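Local coordinates for protein PelA (Pseudomonas aeruginosa, PDB 5TCB) that forms the glycoside hydrolase part of a longer protein, probably cleaving a polysaccharide, while the full-length protein is also thought to have deacetylase activity, at residues 243-248 / 259-264; 28-31 / 35-38; 74-79 / 137-142; 194-199 / 249-254; 161-164 / 170-173. All blocks are in the same frame, centred on the assembly; numbering follows the deposited sequence. Where two conformers were deposited one is given.

Contact 1: residues 243-248 / 259-264; sequences DEARAL and PFVSTP
A245, L248 and V261 make up this contact, and their side chains meet through apolar packing. The CB of A245 sits against CG1 of V261 at 3.7 Å, and the short alanine side chain lets the helix come close to the strand, with the CA atoms of A245 and V261 5.9 Å apart. One helical turn on, L248 brings its CD2 to within 4.1 Å of the same V261 CG1. V261 thus meets two helix residues with a single methyl. Its first torsion (chi1 -173°) swings CG1 away from the backbone N and over the helix, while CG2 lies 4.0 Å from the carbonyl O of A245.

Hydrogen bonding stays within each element or goes to third parties. The helix has its own ladder, including L248 N to E244 O at 2.9 Å, and the strand is bonded through F260 and S262 to the neighbouring strand 231-236.

This is the closing step of a beta-alpha-beta unit: strand 231-236 leads into helix 242-254, which lies against strand 258-262. Further along that helix P259 continues the packing onto A249, L252 and R253, and V271 in the loop after strand 258-262 also touches A245.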
# COMPACT_ATOMS: atom_id res chain seq x y z
N ASP A 243 24.53 -1.48 -0.06
CA ASP A 243 25.15 -2.05 1.13
C ASP A 243 24.44 -1.57 2.40
O ASP A 243 24.15 -2.37 3.31
CB ASP A 243 26.64 -1.67 1.19
CG ASP A 243 27.48 -2.37 0.13
OD1 ASP A 243 27.08 -3.46 -0.34
OD2 ASP A 243 28.55 -1.83 -0.21
N GLU A 244 24.10 -0.29 2.45
CA GLU A 244 23.40 0.23 3.62
C GLU A 244 21.98 -0.32 3.69
O GLU A 244 21.44 -0.53 4.79
CB GLU A 244 23.37 1.75 3.56
CG GLU A 244 24.71 2.42 3.85
CD GLU A 244 25.62 2.56 2.64
OE1 GLU A 244 25.41 1.88 1.61
OE2 GLU A 244 26.59 3.35 2.72
N ALA A 245 21.37 -0.56 2.53
CA ALA A 245 20.02 -1.13 2.52
C ALA A 245 20.01 -2.55 3.07
O ALA A 245 19.06 -2.93 3.77
CB ALA A 245 19.48 -1.11 1.10
N ARG A 246 21.05 -3.34 2.76
CA ARG A 246 21.19 -4.67 3.34
C ARG A 246 21.25 -4.59 4.86
O ARG A 246 20.53 -5.32 5.56
CB ARG A 246 22.46 -5.35 2.80
CG ARG A 246 22.43 -5.71 1.32
CD ARG A 246 21.74 -7.04 1.07
NE ARG A 246 21.88 -7.46 -0.32
CZ ARG A 246 21.02 -8.24 -0.97
NH1 ARG A 246 19.93 -8.69 -0.36
NH2 ARG A 246 21.25 -8.57 -2.23
N ALA A 247 22.10 -3.71 5.39
CA ALA A 247 22.22 -3.57 6.84
C ALA A 247 20.92 -3.12 7.46
O ALA A 247 20.53 -3.57 8.55
CB ALA A 247 23.34 -2.59 7.18
N LEU A 248 20.22 -2.22 6.78
CA LEU A 248 18.95 -1.71 7.31
C LEU A 248 17.87 -2.79 7.29
O LEU A 248 17.09 -2.91 8.24
CB LEU A 248 18.51 -0.48 6.52
CG LEU A 248 17.11 0.02 6.90
CD1 LEU A 248 17.00 0.41 8.37
CD2 LEU A 248 16.75 1.19 6.01
N PRO A 259 10.95 -6.24 6.07
CA PRO A 259 11.28 -5.01 5.35
C PRO A 259 11.36 -5.14 3.84
O PRO A 259 11.64 -6.22 3.31
CB PRO A 259 12.66 -4.67 5.91
CG PRO A 259 13.28 -6.03 6.09
CD PRO A 259 12.17 -6.95 6.53
N PHE A 260 11.18 -4.02 3.16
CA PHE A 260 11.62 -3.84 1.79
C PHE A 260 12.24 -2.47 1.70
O PHE A 260 11.59 -1.48 2.05
CB PHE A 260 10.48 -3.97 0.79
CG PHE A 260 10.91 -3.94 -0.67
CD1 PHE A 260 11.77 -4.91 -1.17
CD2 PHE A 260 10.38 -2.99 -1.54
CE1 PHE A 260 12.15 -4.91 -2.51
CE2 PHE A 260 10.75 -3.00 -2.88
CZ PHE A 260 11.61 -3.96 -3.38
N VAL A 261 13.50 -2.42 1.28
CA VAL A 261 14.24 -1.17 1.24
C VAL A 261 14.51 -0.87 -0.22
O VAL A 261 15.26 -1.60 -0.89
CB VAL A 261 15.54 -1.25 2.05
CG1 VAL A 261 16.19 0.13 2.11
CG2 VAL A 261 15.25 -1.84 3.46
N SER A 262 13.90 0.18 -0.74
CA SER A 262 13.90 0.40 -2.19
C SER A 262 13.89 1.90 -2.48
O SER A 262 14.27 2.71 -1.63
CB SER A 262 12.72 -0.36 -2.81
OG SER A 262 12.84 -0.40 -4.21
N THR A 263 13.51 2.26 -3.69
CA THR A 263 13.42 3.63 -4.17
C THR A 263 11.97 4.09 -4.17
O THR A 263 11.05 3.27 -4.26
CB THR A 263 13.95 3.73 -5.60
OG1 THR A 263 13.16 2.89 -6.45
CG2 THR A 263 15.42 3.31 -5.67
N PRO A 264 11.72 5.40 -4.12
CA PRO A 264 10.33 5.89 -4.06
C PRO A 264 9.50 5.58 -5.30
O PRO A 264 8.27 5.57 -5.21
CB PRO A 264 10.51 7.40 -3.87
CG PRO A 264 11.88 7.70 -4.44
CD PRO A 264 12.70 6.50 -4.10

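Contact 2: residues 28-31 / 35-38; sequences AFWY and PPLA
The indole of W30 has P35 CA and P36 CD over the same face, each 3.4 Å above its plane. P36 CD lies 3.4 Å from the centroid of the six-membered ring of W30, only 6° off the ring normal, almost straight above it. P35 CA serves the five-membered ring, 3.7 Å from the centroid of that part of W30 and 25° off the normal, so it stands less squarely. Both are CH-pi contacts. At the pyrrole end, CB of P35 adds an apolar touch to CD1 of W30 at 3.6 Å, and W30 NE1 gives a hydrogen bond to the backbone O of E33.

Two successive prolines can share one face because the peptide between them is trans, which sets P35 CA and P36 CD side by side. W30 leaves strand 27-30 with CG turned opposite the backbone N (chi1 -175°), which lays the ring against the two prolines. P36 occupies the N-cap position of helix 37-40, so the ring backs the very turn where the chain enters that helix. L40 of the helix reaches W30 and P35 as well, and the contact lies within the beta-alpha-beta unit of strand 27-30, helix 37-40 and strand 45-48.

Both touching carbons are bonded to a proline nitrogen, which makes their C-H groups slightly polarised and probably good partners for an electron-rich indole. With the E33 bond also fixing one point of the indole, its rotation is likely to be restrained even at this partly exposed surface.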
# COMPACT_ATOMS: atom_id res chain seq x y z
N ALA A 28 8.47 -7.72 -1.67
CA ALA A 28 8.92 -6.74 -2.66
C ALA A 28 7.73 -5.97 -3.20
O ALA A 28 6.59 -6.46 -3.23
CB ALA A 28 9.70 -7.43 -3.81
N PHE A 29 8.01 -4.74 -3.65
CA PHE A 29 7.05 -3.86 -4.31
C PHE A 29 7.65 -3.43 -5.63
O PHE A 29 8.81 -2.99 -5.66
CB PHE A 29 6.77 -2.60 -3.49
CG PHE A 29 5.98 -2.81 -2.21
CD1 PHE A 29 6.57 -3.40 -1.10
CD2 PHE A 29 4.65 -2.39 -2.12
CE1 PHE A 29 5.87 -3.60 0.07
CE2 PHE A 29 3.93 -2.58 -0.95
CZ PHE A 29 4.54 -3.20 0.14
N TRP A 30 6.87 -3.52 -6.71
CA TRP A 30 7.33 -3.13 -8.04
C TRP A 30 6.16 -2.48 -8.76
O TRP A 30 5.18 -3.15 -9.06
CB TRP A 30 7.87 -4.32 -8.84
CG TRP A 30 8.44 -3.89 -10.15
CD1 TRP A 30 7.73 -3.56 -11.29
CD2 TRP A 30 9.82 -3.70 -10.48
NE1 TRP A 30 8.59 -3.20 -12.28
CE2 TRP A 30 9.88 -3.27 -11.83
CE3 TRP A 30 11.02 -3.86 -9.78
CZ2 TRP A 30 11.07 -2.98 -12.46
CZ3 TRP A 30 12.21 -3.60 -10.42
CH2 TRP A 30 12.24 -3.16 -11.75
N TYR A 31 6.25 -1.18 -9.01
CA TYR A 31 5.13 -0.45 -9.60
C TYR A 31 5.39 -0.04 -11.04
O TYR A 31 4.53 0.62 -11.67
CB TYR A 31 4.84 0.80 -8.77
CG TYR A 31 4.27 0.56 -7.38
CD1 TYR A 31 3.71 -0.65 -7.03
CD2 TYR A 31 4.27 1.57 -6.44
CE1 TYR A 31 3.17 -0.84 -5.78
CE2 TYR A 31 3.73 1.37 -5.18
CZ TYR A 31 3.18 0.18 -4.87
OH TYR A 31 2.64 -0.03 -3.62
N PRO A 35 8.20 -5.68 -14.98
CA PRO A 35 8.68 -6.27 -13.71
C PRO A 35 9.57 -7.46 -13.99
O PRO A 35 9.28 -8.30 -14.86
CB PRO A 35 7.38 -6.68 -12.99
CG PRO A 35 6.33 -6.74 -14.08
CD PRO A 35 6.73 -5.67 -15.06
N PRO A 36 10.71 -7.57 -13.30
CA PRO A 36 11.59 -8.72 -13.53
C PRO A 36 11.04 -9.92 -12.78
O PRO A 36 11.32 -10.11 -11.59
CB PRO A 36 12.95 -8.23 -13.00
CG PRO A 36 12.61 -7.23 -11.98
CD PRO A 36 11.37 -6.54 -12.47
N LEU A 37 10.21 -10.71 -13.48
CA LEU A 37 9.37 -11.69 -12.81
C LEU A 37 10.18 -12.80 -12.15
O LEU A 37 9.85 -13.24 -11.04
CB LEU A 37 8.38 -12.30 -13.80
CG LEU A 37 7.34 -11.33 -14.38
CD1 LEU A 37 6.57 -11.99 -15.51
CD2 LEU A 37 6.40 -10.82 -13.29
N ALA A 38 11.21 -13.30 -12.82
CA ALA A 38 12.01 -14.37 -12.23
C ALA A 38 12.59 -13.92 -10.89
O ALA A 38 12.54 -14.64 -9.88
CB ALA A 38 13.12 -14.79 -13.20

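Contact 3: residues 74-79 / 137-142; sequences VGEFDG and LDSFQL
G75 and S139 bring the two backbones together, with CA atoms 5.6 Å apart but without any backbone hydrogen bond between the segments. The chain around them belongs to a fold consistent with a (beta/alpha)8 barrel: 74-79 comes just after strand 67-73, while the loop and 3-10 turn of 137-142 come after the adjacent strand of the sheet, 131-135. Since G75 carries no side chain, S139 CB can lie near it, 4.3 Å from G75 O. The segment 139-142 is a 3-10 turn, closed by L142 N to S139 O at 2.9 Å.

Two side-chain pairs flank this approach. In the apolar one, CD2 of L137 rests 3.9 Å from CB of V74 and spreads over both its methyls; V74 also packs on L117 of helix 111-126 and L155 of helix 145-165.

The other pair is polar. E76 leaves the strand with CG on the side of its backbone N (chi1 -64°) and then runs extended, which carries the carboxylate to the serine. Its two oxygens have separate partners: OE1 is bonded to S103 OG of strand 103-105, the antiparallel partner of 76-78, and OE2 accepts from S139 OG at 2.6 Å, a short bond that arrives 41° out of the carboxylate plane.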
# COMPACT_ATOMS: atom_id res chain seq x y z
N VAL A 74 -7.24 3.40 -2.53
CA VAL A 74 -8.61 3.45 -2.02
C VAL A 74 -9.06 4.88 -1.77
O VAL A 74 -10.23 5.21 -1.98
CB VAL A 74 -8.73 2.60 -0.74
CG1 VAL A 74 -10.10 2.73 -0.09
CG2 VAL A 74 -8.44 1.17 -1.04
N GLY A 75 -8.15 5.76 -1.36
CA GLY A 75 -8.53 7.12 -1.00
C GLY A 75 -8.38 8.17 -2.08
O GLY A 75 -8.90 9.29 -1.94
N GLU A 76 -7.68 7.83 -3.16
CA GLU A 76 -7.32 8.78 -4.19
C GLU A 76 -7.44 8.12 -5.55
O GLU A 76 -7.18 6.93 -5.69
CB GLU A 76 -5.86 9.28 -4.02
CG GLU A 76 -5.64 10.05 -2.75
CD GLU A 76 -4.22 10.56 -2.58
OE1 GLU A 76 -3.39 10.43 -3.52
OE2 GLU A 76 -3.95 11.09 -1.48
N PHE A 77 -7.81 8.92 -6.54
CA PHE A 77 -7.73 8.52 -7.93
C PHE A 77 -6.50 9.16 -8.58
O PHE A 77 -6.36 10.39 -8.57
CB PHE A 77 -8.99 8.95 -8.66
CG PHE A 77 -9.05 8.57 -10.11
CD1 PHE A 77 -9.41 7.29 -10.48
CD2 PHE A 77 -8.72 9.48 -11.09
CE1 PHE A 77 -9.48 6.94 -11.80
CE2 PHE A 77 -8.79 9.13 -12.42
CZ PHE A 77 -9.17 7.86 -12.77
N ASP A 78 -5.67 8.33 -9.19
CA ASP A 78 -4.47 8.79 -9.88
C ASP A 78 -4.80 9.08 -11.33
O ASP A 78 -5.09 8.17 -12.10
CB ASP A 78 -3.36 7.74 -9.78
N GLY A 79 -4.76 10.36 -11.70
CA GLY A 79 -4.95 10.75 -13.08
C GLY A 79 -5.00 12.24 -13.29
O GLY A 79 -5.23 13.00 -12.34
N LEU A 137 -5.14 5.04 2.57
CA LEU A 137 -6.11 4.83 3.63
C LEU A 137 -6.16 5.98 4.61
O LEU A 137 -7.04 5.98 5.49
CB LEU A 137 -5.80 3.53 4.40
CG LEU A 137 -5.80 2.29 3.51
CD1 LEU A 137 -5.55 1.05 4.39
CD2 LEU A 137 -7.11 2.11 2.73
N ASP A 138 -5.25 6.95 4.52
CA ASP A 138 -5.26 8.11 5.41
C ASP A 138 -5.42 9.42 4.66
O ASP A 138 -5.28 10.49 5.26
CB ASP A 138 -4.00 8.13 6.30
CG ASP A 138 -2.71 8.17 5.51
OD1 ASP A 138 -2.73 8.19 4.27
OD2 ASP A 138 -1.64 8.18 6.16
N SER A 139 -5.74 9.37 3.35
CA SER A 139 -5.90 10.59 2.59
C SER A 139 -7.11 11.38 3.04
O SER A 139 -7.15 12.59 2.81
CB SER A 139 -5.98 10.28 1.10
OG SER A 139 -4.70 9.83 0.67
N PHE A 140 -8.07 10.73 3.68
CA PHE A 140 -9.23 11.46 4.16
C PHE A 140 -8.85 12.49 5.21
O PHE A 140 -9.63 13.41 5.46
CB PHE A 140 -10.32 10.53 4.72
CG PHE A 140 -9.99 9.91 6.05
CD1 PHE A 140 -9.36 8.68 6.11
CD2 PHE A 140 -10.31 10.54 7.24
CE1 PHE A 140 -9.04 8.11 7.32
CE2 PHE A 140 -10.01 9.96 8.46
CZ PHE A 140 -9.36 8.73 8.50
N GLN A 141 -7.67 12.36 5.84
CA GLN A 141 -7.22 13.36 6.79
C GLN A 141 -6.92 14.69 6.13
O GLN A 141 -6.72 15.69 6.84
CB GLN A 141 -5.97 12.87 7.55
CG GLN A 141 -6.18 11.59 8.33
CD GLN A 141 -6.74 11.81 9.70
OE1 GLN A 141 -7.18 12.91 10.03
NE2 GLN A 141 -6.67 10.79 10.55
N LEU A 142 -6.88 14.74 4.79
CA LEU A 142 -6.76 16.00 4.07
C LEU A 142 -8.07 16.77 3.97
O LEU A 142 -8.06 17.93 3.55
CB LEU A 142 -6.20 15.73 2.66
CG LEU A 142 -4.81 15.10 2.70
CD1 LEU A 142 -4.48 14.59 1.31
CD2 LEU A 142 -3.78 16.10 3.19

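Contact 4: residues 194-199 / 249-254; sequences SIHAGW and AARLRS
H196 and R251 stack: the guanidinium of R251 lies flat on the imidazole, centres 3.5 Å apart and planes at 17°. NH2 of R251 comes closest, 3.1 Å from H196 CE1. It is also near ND1, but the angle is too poor for a hydrogen bond. An extended R251 chain, with CG turned opposite the backbone N (chi1 -168°), carries the group across from the helix. The arginine is poorly ordered and touches a crystal neighbour, so its exact pose deserves caution.

On the other face of the imidazole, I195 CG2 sits over the ring centre. Residues 194-199 run from the loop after strand 187-192 into the short strand 197-200 in what looks like a (beta/alpha)8 barrel, and 249-254 is the last stretch of helix 242-254; D235 holds the loop by bonds from the backbone N of I195, H196 and A197.

Apolar contacts come from L252. Its CD2 methyl reaches both I195 CG2 and H196 CD2, each at 3.6 Å, and Y257 packs on the same leucine and isoleucine.

Two hydrogen bonds hold groups beside the stack: H196 NE2 pairs with E255 OE1, just past the helix, and S254 OG gives a bond to R251 O at 2.7 Å.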
# COMPACT_ATOMS: atom_id res chain seq x y z
N SER A 194 7.61 5.29 6.82
CA SER A 194 8.79 4.45 6.83
C SER A 194 9.22 4.34 8.29
O SER A 194 8.71 5.07 9.15
CB SER A 194 9.91 5.05 5.98
OG SER A 194 9.58 5.06 4.61
N ILE A 195 10.20 3.49 8.58
CA ILE A 195 10.60 3.26 9.97
C ILE A 195 11.88 4.03 10.28
O ILE A 195 11.90 4.88 11.18
CB ILE A 195 10.75 1.75 10.27
CG1 ILE A 195 9.41 1.01 10.09
CG2 ILE A 195 11.30 1.51 11.69
CD1 ILE A 195 8.24 1.56 10.91
N HIS A 196 12.96 3.78 9.54
CA HIS A 196 14.21 4.49 9.77
C HIS A 196 14.62 5.38 8.61
O HIS A 196 15.01 6.54 8.81
CB HIS A 196 15.35 3.49 10.05
CG HIS A 196 15.17 2.70 11.31
ND1 HIS A 196 15.06 3.30 12.55
CD2 HIS A 196 15.09 1.37 11.52
CE1 HIS A 196 14.91 2.36 13.47
NE2 HIS A 196 14.93 1.18 12.87
N ALA A 197 14.58 4.83 7.40
CA ALA A 197 15.02 5.53 6.20
C ALA A 197 13.79 5.81 5.34
O ALA A 197 13.11 4.88 4.89
CB ALA A 197 16.06 4.70 5.44
N GLY A 198 13.50 7.09 5.13
CA GLY A 198 12.30 7.46 4.43
C GLY A 198 12.57 8.33 3.21
O GLY A 198 13.72 8.65 2.87
N TRP A 199 11.47 8.70 2.57
CA TRP A 199 11.46 9.56 1.40
C TRP A 199 10.59 10.77 1.69
O TRP A 199 9.39 10.62 1.94
CB TRP A 199 10.93 8.80 0.18
CG TRP A 199 10.81 9.67 -1.00
CD1 TRP A 199 9.66 10.09 -1.59
CD2 TRP A 199 11.89 10.25 -1.73
NE1 TRP A 199 9.96 10.89 -2.66
CE2 TRP A 199 11.32 11.00 -2.77
CE3 TRP A 199 13.28 10.19 -1.62
CZ2 TRP A 199 12.09 11.70 -3.69
CZ3 TRP A 199 14.04 10.89 -2.53
CH2 TRP A 199 13.45 11.63 -3.56
N ALA A 249 17.84 -3.61 6.24
CA ALA A 249 16.93 -4.74 6.24
C ALA A 249 17.20 -5.65 7.44
O ALA A 249 16.25 -6.12 8.10
CB ALA A 249 17.06 -5.51 4.93
N ALA A 250 18.47 -5.91 7.75
CA ALA A 250 18.78 -6.74 8.92
C ALA A 250 18.33 -6.05 10.21
O ALA A 250 17.76 -6.69 11.10
CB ALA A 250 20.27 -7.04 8.97
N ARG A 251 18.54 -4.75 10.29
CA ARG A 251 18.11 -3.99 11.47
C ARG A 251 16.60 -4.10 11.65
O ARG A 251 16.10 -4.38 12.75
CB ARG A 251 18.57 -2.55 11.28
CG ARG A 251 18.48 -1.68 12.49
CD ARG A 251 19.01 -0.31 12.15
NE ARG A 251 18.53 0.69 13.09
CZ ARG A 251 18.44 1.99 12.84
NH1 ARG A 251 18.80 2.47 11.65
NH2 ARG A 251 17.99 2.81 13.77
N LEU A 252 15.85 -3.92 10.56
CA LEU A 252 14.40 -3.94 10.64
C LEU A 252 13.87 -5.33 11.03
O LEU A 252 12.93 -5.45 11.82
CB LEU A 252 13.81 -3.47 9.30
CG LEU A 252 14.02 -1.96 9.07
CD1 LEU A 252 13.82 -1.58 7.60
CD2 LEU A 252 13.08 -1.15 9.94
N ARG A 253 14.49 -6.40 10.51
CA ARG A 253 14.10 -7.74 10.93
C ARG A 253 14.34 -7.95 12.42
O ARG A 253 13.49 -8.53 13.11
CB ARG A 253 14.83 -8.79 10.08
CG ARG A 253 14.24 -8.91 8.69
CD ARG A 253 14.89 -9.98 7.85
NE ARG A 253 14.24 -10.03 6.54
CZ ARG A 253 13.18 -10.78 6.26
NH1 ARG A 253 12.63 -11.56 7.18
NH2 ARG A 253 12.65 -10.69 5.05
N SER A 254 15.48 -7.50 12.94
CA SER A 254 15.75 -7.66 14.37
C SER A 254 14.75 -6.89 15.22
O SER A 254 14.51 -7.27 16.37
CB SER A 254 17.17 -7.20 14.71
OG SER A 254 17.27 -5.78 14.79

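Contact 5: residues 161-164 / 170-173; sequences QLHR and KLFF
L171 pushes its two methyls against L162 and H163, tying the end of helix 145-165 to strand 170-174 in a beta-alpha-beta unit that begins with strand 131-135. CD2 of L171 faces CD2 of L162 at 4.1 Å, the two side chains crossing obliquely. CD1 takes the histidine side, 3.9 Å from CB of H163 and 4.0 Å from its ND1, so the methyl touches the root of the side chain as well as the imidazole. Packing alone joins the two segments, and the backbones stay well apart, with the CA atoms of H163 and L171 separated by 7.7 Å.

What points L171 at the helix is partly its own shape: CG stands opposite the carbonyl carbon (chi1 -57°), which lets its two methyls part, CD2 to L162 and CD1 to H163. L162 reaches inward to the strands, where L132 and L134 also touch it, while L118 and A121 of helix 111-126 lie beside it. H163 leans toward the loop, against V186.

Further in, the strand sorts its residues by side. F172, next in sequence, turns to the interior of the barrel-like sheet and meets F133 and W45 edge-to-face. F173 comes back to the helix side, and there CB of L171 lies in the plane of its ring, at the edge, 3.9 Å from F173 CE1.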
# COMPACT_ATOMS: atom_id res chain seq x y z
N GLN A 161 -17.01 -4.13 3.29
CA GLN A 161 -17.76 -4.64 2.14
C GLN A 161 -16.82 -5.28 1.13
O GLN A 161 -17.15 -6.31 0.51
CB GLN A 161 -18.55 -3.51 1.50
CG GLN A 161 -19.44 -3.97 0.34
CD GLN A 161 -20.28 -2.86 -0.23
OE1 GLN A 161 -20.28 -1.73 0.27
NE2 GLN A 161 -21.02 -3.16 -1.29
N LEU A 162 -15.64 -4.68 0.93
CA LEU A 162 -14.65 -5.28 0.04
C LEU A 162 -14.28 -6.67 0.52
O LEU A 162 -14.19 -7.62 -0.28
CB LEU A 162 -13.42 -4.38 -0.02
CG LEU A 162 -12.19 -4.95 -0.72
CD1 LEU A 162 -12.50 -5.31 -2.17
CD2 LEU A 162 -11.06 -3.95 -0.65
N HIS A 163 -14.05 -6.81 1.82
CA HIS A 163 -13.63 -8.07 2.38
C HIS A 163 -14.75 -9.11 2.31
O HIS A 163 -14.50 -10.31 2.08
CB HIS A 163 -13.15 -7.81 3.81
CG HIS A 163 -12.60 -9.02 4.48
ND1 HIS A 163 -11.60 -9.77 3.92
CD2 HIS A 163 -12.92 -9.61 5.65
CE1 HIS A 163 -11.32 -10.78 4.73
NE2 HIS A 163 -12.10 -10.70 5.79
N ARG A 164 -16.00 -8.67 2.45
CA ARG A 164 -17.12 -9.60 2.32
C ARG A 164 -17.34 -10.02 0.87
O ARG A 164 -17.65 -11.19 0.60
CB ARG A 164 -18.40 -8.94 2.89
N LYS A 170 -6.45 -11.55 -0.03
CA LYS A 170 -5.82 -11.03 1.18
C LYS A 170 -5.68 -9.53 1.07
O LYS A 170 -5.28 -9.02 0.02
CB LYS A 170 -4.43 -11.65 1.37
CG LYS A 170 -4.44 -13.12 1.67
CD LYS A 170 -3.04 -13.63 1.92
CE LYS A 170 -3.04 -15.11 2.23
NZ LYS A 170 -3.44 -15.34 3.62
N LEU A 171 -6.03 -8.82 2.14
CA LEU A 171 -5.96 -7.36 2.16
C LEU A 171 -4.72 -6.92 2.96
O LEU A 171 -4.62 -7.15 4.16
CB LEU A 171 -7.24 -6.75 2.72
CG LEU A 171 -8.53 -7.16 1.99
CD1 LEU A 171 -9.72 -6.44 2.59
CD2 LEU A 171 -8.45 -6.93 0.48
N PHE A 172 -3.80 -6.29 2.25
CA PHE A 172 -2.51 -5.84 2.77
C PHE A 172 -2.65 -4.33 2.86
O PHE A 172 -2.65 -3.62 1.85
CB PHE A 172 -1.42 -6.33 1.82
CG PHE A 172 -0.01 -5.99 2.19
CD1 PHE A 172 0.35 -5.41 3.38
CD2 PHE A 172 0.98 -6.31 1.27
CE1 PHE A 172 1.69 -5.11 3.64
CE2 PHE A 172 2.32 -6.03 1.52
CZ PHE A 172 2.68 -5.43 2.71
N PHE A 173 -2.87 -3.84 4.08
CA PHE A 173 -3.16 -2.42 4.28
C PHE A 173 -1.85 -1.61 4.28
O PHE A 173 -0.87 -2.02 4.89
CB PHE A 173 -3.81 -2.16 5.64
CG PHE A 173 -5.28 -2.48 5.75
CD1 PHE A 173 -5.89 -3.43 4.96
CD2 PHE A 173 -6.04 -1.81 6.70
CE1 PHE A 173 -7.25 -3.71 5.13
CE2 PHE A 173 -7.36 -2.09 6.87
CZ PHE A 173 -7.97 -3.04 6.09

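In the fold
Contacts 1, 3 and 5 are buried, contact 4 is partly so, and contact 2 is a surface contact. Contacts 1 and 5 are alike in kind, a helix laid on its strand mainly through aliphatic side chains, but stand on opposite sides of the chain's centre, with centres about 28 Å apart. Contacts 1 and 4 share helix 242-254 and touch through P259 and R253. Contact 2 meets contact 1 where F260 packs on A28 and F29, bringing the first and last strands together; F29 also reaches F172 of contact 5. Contacts 3 and 4, which involve the loops after the strands, add a carboxylate bond and a guanidinium-imidazole stack; contact 2 relies on CH-pi contacts of prolines with an indole.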